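Local coordinates for protein mannitol dehydrogenase (Pseudomonas fluorescens, PDB 1LJ8) that probably interconverts mannitol and fructose as an NAD-dependent mannitol 2-dehydrogenase, a long-chain dehydrogenase with a Rossmann domain that binds the dinucleotide, at residues 74-86 / 95-107. Residues are numbered along the deposited sequence; the frame is centred on the assembly and turned at random.
Sequences DDLAGQDYLFTLY and EVRVIGSISDMLL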
loop_
_atom_site.group_PDB
_atom_site.type_symbol
_atom_site.label_atom_id
_atom_site.label_comp_id
_atom_site.label_asym_id
_atom_site.label_seq_id
_atom_site.Cartn_x
_atom_site.Cartn_y
_atom_site.Cartn_z
ATOM N N ASP A 74 10.855 18.321 2.533
ATOM C CA ASP A 74 11.734 19.339 1.964
ATOM C C ASP A 74 11.511 19.499 0.460
ATOM O O ASP A 74 11.423 20.624 -0.029
ATOM C CB ASP A 74 13.203 18.990 2.214
ATOM C CG ASP A 74 13.605 19.105 3.691
ATOM O OD1 ASP A 74 12.848 19.690 4.482
ATOM O OD2 ASP A 74 14.712 18.619 4.022
ATOM N N ASP A 75 11.356 18.380 -0.250
ATOM C CA ASP A 75 11.165 18.432 -1.702
ATOM C C ASP A 75 9.859 19.130 -2.020
ATOM O O ASP A 75 9.811 19.972 -2.943
ATOM C CB ASP A 75 11.158 17.027 -2.335
ATOM C CG ASP A 75 12.574 16.397 -2.441
ATOM O OD1 ASP A 75 13.588 17.104 -2.281
ATOM O OD2 ASP A 75 12.646 15.183 -2.705
ATOM N N LEU A 76 8.789 18.784 -1.288
ATOM C CA LEU A 76 7.518 19.429 -1.554
ATOM C C LEU A 76 7.556 20.912 -1.121
ATOM O O LEU A 76 7.063 21.777 -1.842
ATOM C CB LEU A 76 6.355 18.720 -0.829
ATOM C CG LEU A 76 5.993 17.329 -1.334
ATOM C CD1 LEU A 76 4.892 16.756 -0.445
ATOM C CD2 LEU A 76 5.546 17.404 -2.800
ATOM N N ALA A 77 8.124 21.203 0.055
ATOM C CA ALA A 77 8.163 22.597 0.527
ATOM C C ALA A 77 8.913 23.475 -0.460
ATOM O O ALA A 77 8.563 24.644 -0.633
ATOM C CB ALA A 77 8.809 22.688 1.895
ATOM N N GLY A 78 9.930 22.920 -1.119
ATOM C CA GLY A 78 10.673 23.717 -2.092
ATOM C C GLY A 78 9.865 24.002 -3.354
ATOM O O GLY A 78 10.286 24.768 -4.233
ATOM N N GLN A 79 8.681 23.401 -3.447
ATOM C CA GLN A 79 7.787 23.594 -4.595
ATOM C C GLN A 79 6.433 24.202 -4.133
ATOM O O GLN A 79 5.444 24.183 -4.879
ATOM C CB GLN A 79 7.551 22.247 -5.332
ATOM C CG GLN A 79 8.867 21.788 -5.904
ATOM C CD GLN A 79 8.863 20.468 -6.674
ATOM O OE1 GLN A 79 9.885 20.124 -7.247
ATOM N NE2 GLN A 79 7.733 19.727 -6.679
ATOM N N ASP A 80 6.413 24.759 -2.920
ATOM C CA ASP A 80 5.207 25.384 -2.359
ATOM C C ASP A 80 4.106 24.314 -2.239
ATOM O O ASP A 80 2.911 24.596 -2.318
ATOM C CB ASP A 80 4.743 26.540 -3.264
ATOM C CG ASP A 80 5.787 27.636 -3.403
ATOM O OD1 ASP A 80 6.279 28.113 -2.342
ATOM O OD2 ASP A 80 6.122 28.000 -4.568
ATOM N N TYR A 81 4.553 23.089 -2.024
ATOM C CA TYR A 81 3.704 21.907 -1.866
ATOM C C TYR A 81 2.987 21.448 -3.133
ATOM O O TYR A 81 2.165 20.524 -3.102
ATOM C CB TYR A 81 2.751 22.054 -0.668
ATOM C CG TYR A 81 3.524 21.867 0.625
ATOM C CD1 TYR A 81 4.050 22.959 1.311
ATOM C CD2 TYR A 81 3.855 20.579 1.085
ATOM C CE1 TYR A 81 4.924 22.764 2.422
ATOM C CE2 TYR A 81 4.703 20.394 2.188
ATOM C CZ TYR A 81 5.241 21.495 2.840
ATOM O OH TYR A 81 6.151 21.298 3.883
ATOM N N LEU A 82 3.390 22.013 -4.268
ATOM C CA LEU A 82 2.856 21.553 -5.563
ATOM C C LEU A 82 3.713 20.333 -6.042
ATOM O O LEU A 82 4.882 20.228 -5.704
ATOM C CB LEU A 82 2.986 22.667 -6.630
ATOM C CG LEU A 82 2.210 23.967 -6.370
ATOM C CD1 LEU A 82 2.574 25.031 -7.426
ATOM C CD2 LEU A 82 0.725 23.686 -6.384
ATOM N N PHE A 83 3.128 19.408 -6.816
ATOM C CA PHE A 83 3.901 18.297 -7.361
ATOM C C PHE A 83 3.191 17.885 -8.635
ATOM O O PHE A 83 1.990 18.161 -8.786
ATOM C CB PHE A 83 4.030 17.112 -6.380
ATOM C CG PHE A 83 2.722 16.492 -5.964
ATOM C CD1 PHE A 83 2.188 15.417 -6.704
ATOM C CD2 PHE A 83 2.017 16.992 -4.878
ATOM C CE1 PHE A 83 0.945 14.853 -6.355
ATOM C CE2 PHE A 83 0.768 16.444 -4.505
ATOM C CZ PHE A 83 0.217 15.362 -5.252
ATOM N N THR A 84 3.928 17.225 -9.519
ATOM C CA THR A 84 3.373 16.801 -10.796
ATOM C C THR A 84 2.886 15.352 -10.709
ATOM O O THR A 84 3.606 14.461 -10.212
ATOM C CB THR A 84 4.460 16.833 -11.921
ATOM O OG1 THR A 84 5.176 18.095 -11.882
ATOM C CG2 THR A 84 3.826 16.682 -13.295
ATOM N N LEU A 85 1.688 15.133 -11.229
ATOM C CA LEU A 85 1.134 13.791 -11.361
ATOM C C LEU A 85 1.421 13.465 -12.840
ATOM O O LEU A 85 0.925 14.150 -13.744
ATOM C CB LEU A 85 -0.346 13.790 -11.072
ATOM C CG LEU A 85 -0.888 12.342 -11.158
ATOM C CD1 LEU A 85 -1.809 12.043 -10.002
ATOM C CD2 LEU A 85 -1.601 12.200 -12.460
ATOM N N TYR A 86 2.215 12.432 -13.084
ATOM C CA TYR A 86 2.645 12.085 -14.445
ATOM C C TYR A 86 2.116 10.691 -14.754
ATOM O O TYR A 86 2.695 9.687 -14.308
ATOM C CB TYR A 86 4.173 12.129 -14.451
ATOM C CG TYR A 86 4.894 11.904 -15.779
ATOM C CD1 TYR A 86 4.236 12.065 -16.991
ATOM C CD2 TYR A 86 6.251 11.581 -15.796
ATOM C CE1 TYR A 86 4.946 11.909 -18.249
ATOM C CE2 TYR A 86 6.956 11.434 -17.021
ATOM C CZ TYR A 86 6.285 11.607 -18.224
ATOM O OH TYR A 86 6.983 11.507 -19.420
ATOM N N GLU A 95 -2.400 12.253 -18.966
ATOM C CA GLU A 95 -2.132 13.674 -18.821
ATOM C C GLU A 95 -0.993 13.878 -17.837
ATOM O O GLU A 95 -0.589 12.939 -17.146
ATOM C CB GLU A 95 -3.359 14.439 -18.311
ATOM C CG GLU A 95 -3.961 13.857 -17.038
ATOM C CD GLU A 95 -5.112 14.703 -16.438
ATOM O OE1 GLU A 95 -5.644 15.624 -17.112
ATOM O OE2 GLU A 95 -5.475 14.423 -15.269
ATOM N N VAL A 96 -0.464 15.101 -17.843
ATOM C CA VAL A 96 0.588 15.561 -16.938
ATOM C C VAL A 96 -0.121 16.731 -16.273
ATOM O O VAL A 96 -0.569 17.674 -16.938
ATOM C CB VAL A 96 1.821 16.078 -17.684
ATOM C CG1 VAL A 96 2.906 16.469 -16.653
ATOM C CG2 VAL A 96 2.321 15.027 -18.612
ATOM N N ARG A 97 -0.214 16.678 -14.950
ATOM C CA ARG A 97 -0.996 17.650 -14.219
ATOM C C ARG A 97 -0.329 18.058 -12.920
ATOM O O ARG A 97 0.195 17.207 -12.210
ATOM C CB ARG A 97 -2.344 16.995 -13.884
ATOM C CG ARG A 97 -3.219 17.772 -12.908
ATOM C CD ARG A 97 -4.557 17.006 -12.654
ATOM N NE ARG A 97 -5.398 17.003 -13.862
ATOM C CZ ARG A 97 -6.064 18.067 -14.315
ATOM N NH1 ARG A 97 -6.019 19.245 -13.682
ATOM N NH2 ARG A 97 -6.736 17.981 -15.471
ATOM N N VAL A 98 -0.341 19.357 -12.634
ATOM C CA VAL A 98 0.178 19.842 -11.369
ATOM C C VAL A 98 -0.959 19.731 -10.326
ATOM O O VAL A 98 -2.071 20.213 -10.556
ATOM C CB VAL A 98 0.642 21.310 -11.488
ATOM C CG1 VAL A 98 0.947 21.837 -10.079
ATOM C CG2 VAL A 98 1.921 21.354 -12.369
ATOM N N ILE A 99 -0.680 19.095 -9.183
ATOM C CA ILE A 99 -1.670 18.863 -8.135
ATOM C C ILE A 99 -1.460 19.885 -7.025
ATOM O O ILE A 99 -0.319 20.056 -6.563
ATOM C CB ILE A 99 -1.500 17.434 -7.541
ATOM C CG1 ILE A 99 -1.718 16.389 -8.664
ATOM C CG2 ILE A 99 -2.485 17.225 -6.370
ATOM C CD1 ILE A 99 -3.215 16.333 -9.204
ATOM N N GLY A 100 -2.547 20.540 -6.591
ATOM C CA GLY A 100 -2.428 21.545 -5.542
ATOM C C GLY A 100 -3.212 21.267 -4.275
ATOM O O GLY A 100 -3.350 22.156 -3.425
ATOM N N SER A 101 -3.688 20.028 -4.111
ATOM C CA SER A 101 -4.503 19.700 -2.931
ATOM C C SER A 101 -3.770 19.458 -1.611
ATOM O O SER A 101 -4.415 19.335 -0.576
ATOM C CB SER A 101 -5.372 18.490 -3.279
ATOM O OG SER A 101 -4.515 17.444 -3.699
ATOM N N ILE A 102 -2.427 19.394 -1.641
ATOM C CA ILE A 102 -1.666 19.238 -0.394
ATOM C C ILE A 102 -1.088 20.647 -0.160
ATOM O O ILE A 102 -0.412 21.211 -1.042
ATOM C CB ILE A 102 -0.529 18.219 -0.536
ATOM C CG1 ILE A 102 -1.126 16.820 -0.744
ATOM C CG2 ILE A 102 0.390 18.231 0.754
ATOM C CD1 ILE A 102 -0.059 15.714 -0.969
ATOM N N SER A 103 -1.376 21.198 1.023
ATOM C CA SER A 103 -0.919 22.556 1.364
ATOM C C SER A 103 0.197 22.638 2.401
ATOM O O SER A 103 0.777 23.717 2.592
ATOM C CB SER A 103 -2.119 23.404 1.811
ATOM O OG SER A 103 -2.831 22.807 2.876
ATOM N N ASP A 104 0.532 21.532 3.060
ATOM C CA ASP A 104 1.628 21.568 4.047
ATOM C C ASP A 104 1.945 20.123 4.385
ATOM O O ASP A 104 1.227 19.220 3.966
ATOM C CB ASP A 104 1.154 22.266 5.331
ATOM C CG ASP A 104 2.310 22.783 6.209
ATOM O OD1 ASP A 104 1.998 23.394 7.260
ATOM O OD2 ASP A 104 3.512 22.603 5.855
HETATM N N MSE A 105 2.999 19.910 5.181
HETATM C CA MSE A 105 3.357 18.572 5.652
HETATM C C MSE A 105 4.168 18.799 6.938
HETATM O O MSE A 105 5.158 19.539 6.905
HETATM C CB MSE A 105 4.203 17.843 4.625
HETATM C CG MSE A 105 4.604 16.451 5.106
HETATM SE SE MSE A 105 5.405 15.453 3.710
HETATM C CE MSE A 105 6.063 13.920 4.801
ATOM N N LEU A 106 3.705 18.212 8.043
ATOM C CA LEU A 106 4.373 18.335 9.351
ATOM C C LEU A 106 5.122 17.043 9.642
ATOM O O LEU A 106 4.676 15.947 9.237
ATOM C CB LEU A 106 3.339 18.604 10.468
ATOM C CG LEU A 106 2.445 19.857 10.281
ATOM C CD1 LEU A 106 1.615 20.064 11.584
ATOM C CD2 LEU A 106 3.269 21.100 9.932
ATOM N N LEU A 107 6.259 17.166 10.344
ATOM C CA LEU A 107 7.058 16.011 10.714
ATOM C C LEU A 107 7.053 15.860 12.221
ATOM O O LEU A 107 7.199 16.863 12.952
ATOM C CB LEU A 107 8.516 16.205 10.287
ATOM C CG LEU A 107 8.710 16.421 8.790
ATOM C CD1 LEU A 107 10.249 16.550 8.497
ATOM C CD2 LEU A 107 8.114 15.218 7.998
HETATM O O HOH W 1 -0.446 19.634 -3.701
#
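Tyr81 and Asp104 meet where an aromatic ring lies flat on a strand backbone, an instructive case of a ring sandwiched between the last turn of a helix and a strand. CB of Tyr81 starts 3.3 Å from the carbonyl O of Ile102. With CG anti to the carbonyl carbon (chi1 -75°), the ring runs along residues 102-105: CD1 passes Ser103 O, CD2 nears Ile102 CG2, and CE2 touches Met105 CB at 3.6 Å. Asp104 CA sits almost exactly over the ring centre, 3.6 Å from the Tyr81 centroid, as a CH-pi contact, while backbone atoms Leu76 C and Ala77 CA lie over the opposite face. At the tip, Tyr81 OH comes within 3.5 Å of Asp104 OD2. A serine in place of Tyr81 would probably leave a gap between the end of the helix and Asp104 CA. Further along, Ile99 CB sits over one face of the Phe83 ring, toward its rim, and Phe83 CE2 reaches Ile102 CD1, 3.7 Å away. Straight backbone bonds pair the strands here, Ile99 N to Phe83 O at 2.9 Å and Leu85 N to Arg97 O at 2.7 Å. Where the pairing lapses, a water lies within hydrogen-bonding distance of Tyr81 O and Ile99 O and accepts from Ile102 N. Asp69, an NAD-binding residue of helix 69-77, touches Met105. A Schellman motif with Asp80 as C-prime residue ends that helix, before the antiparallel beta hairpin of strands 83-87 and 96-107 in the Rossmann domain's mixed sheet.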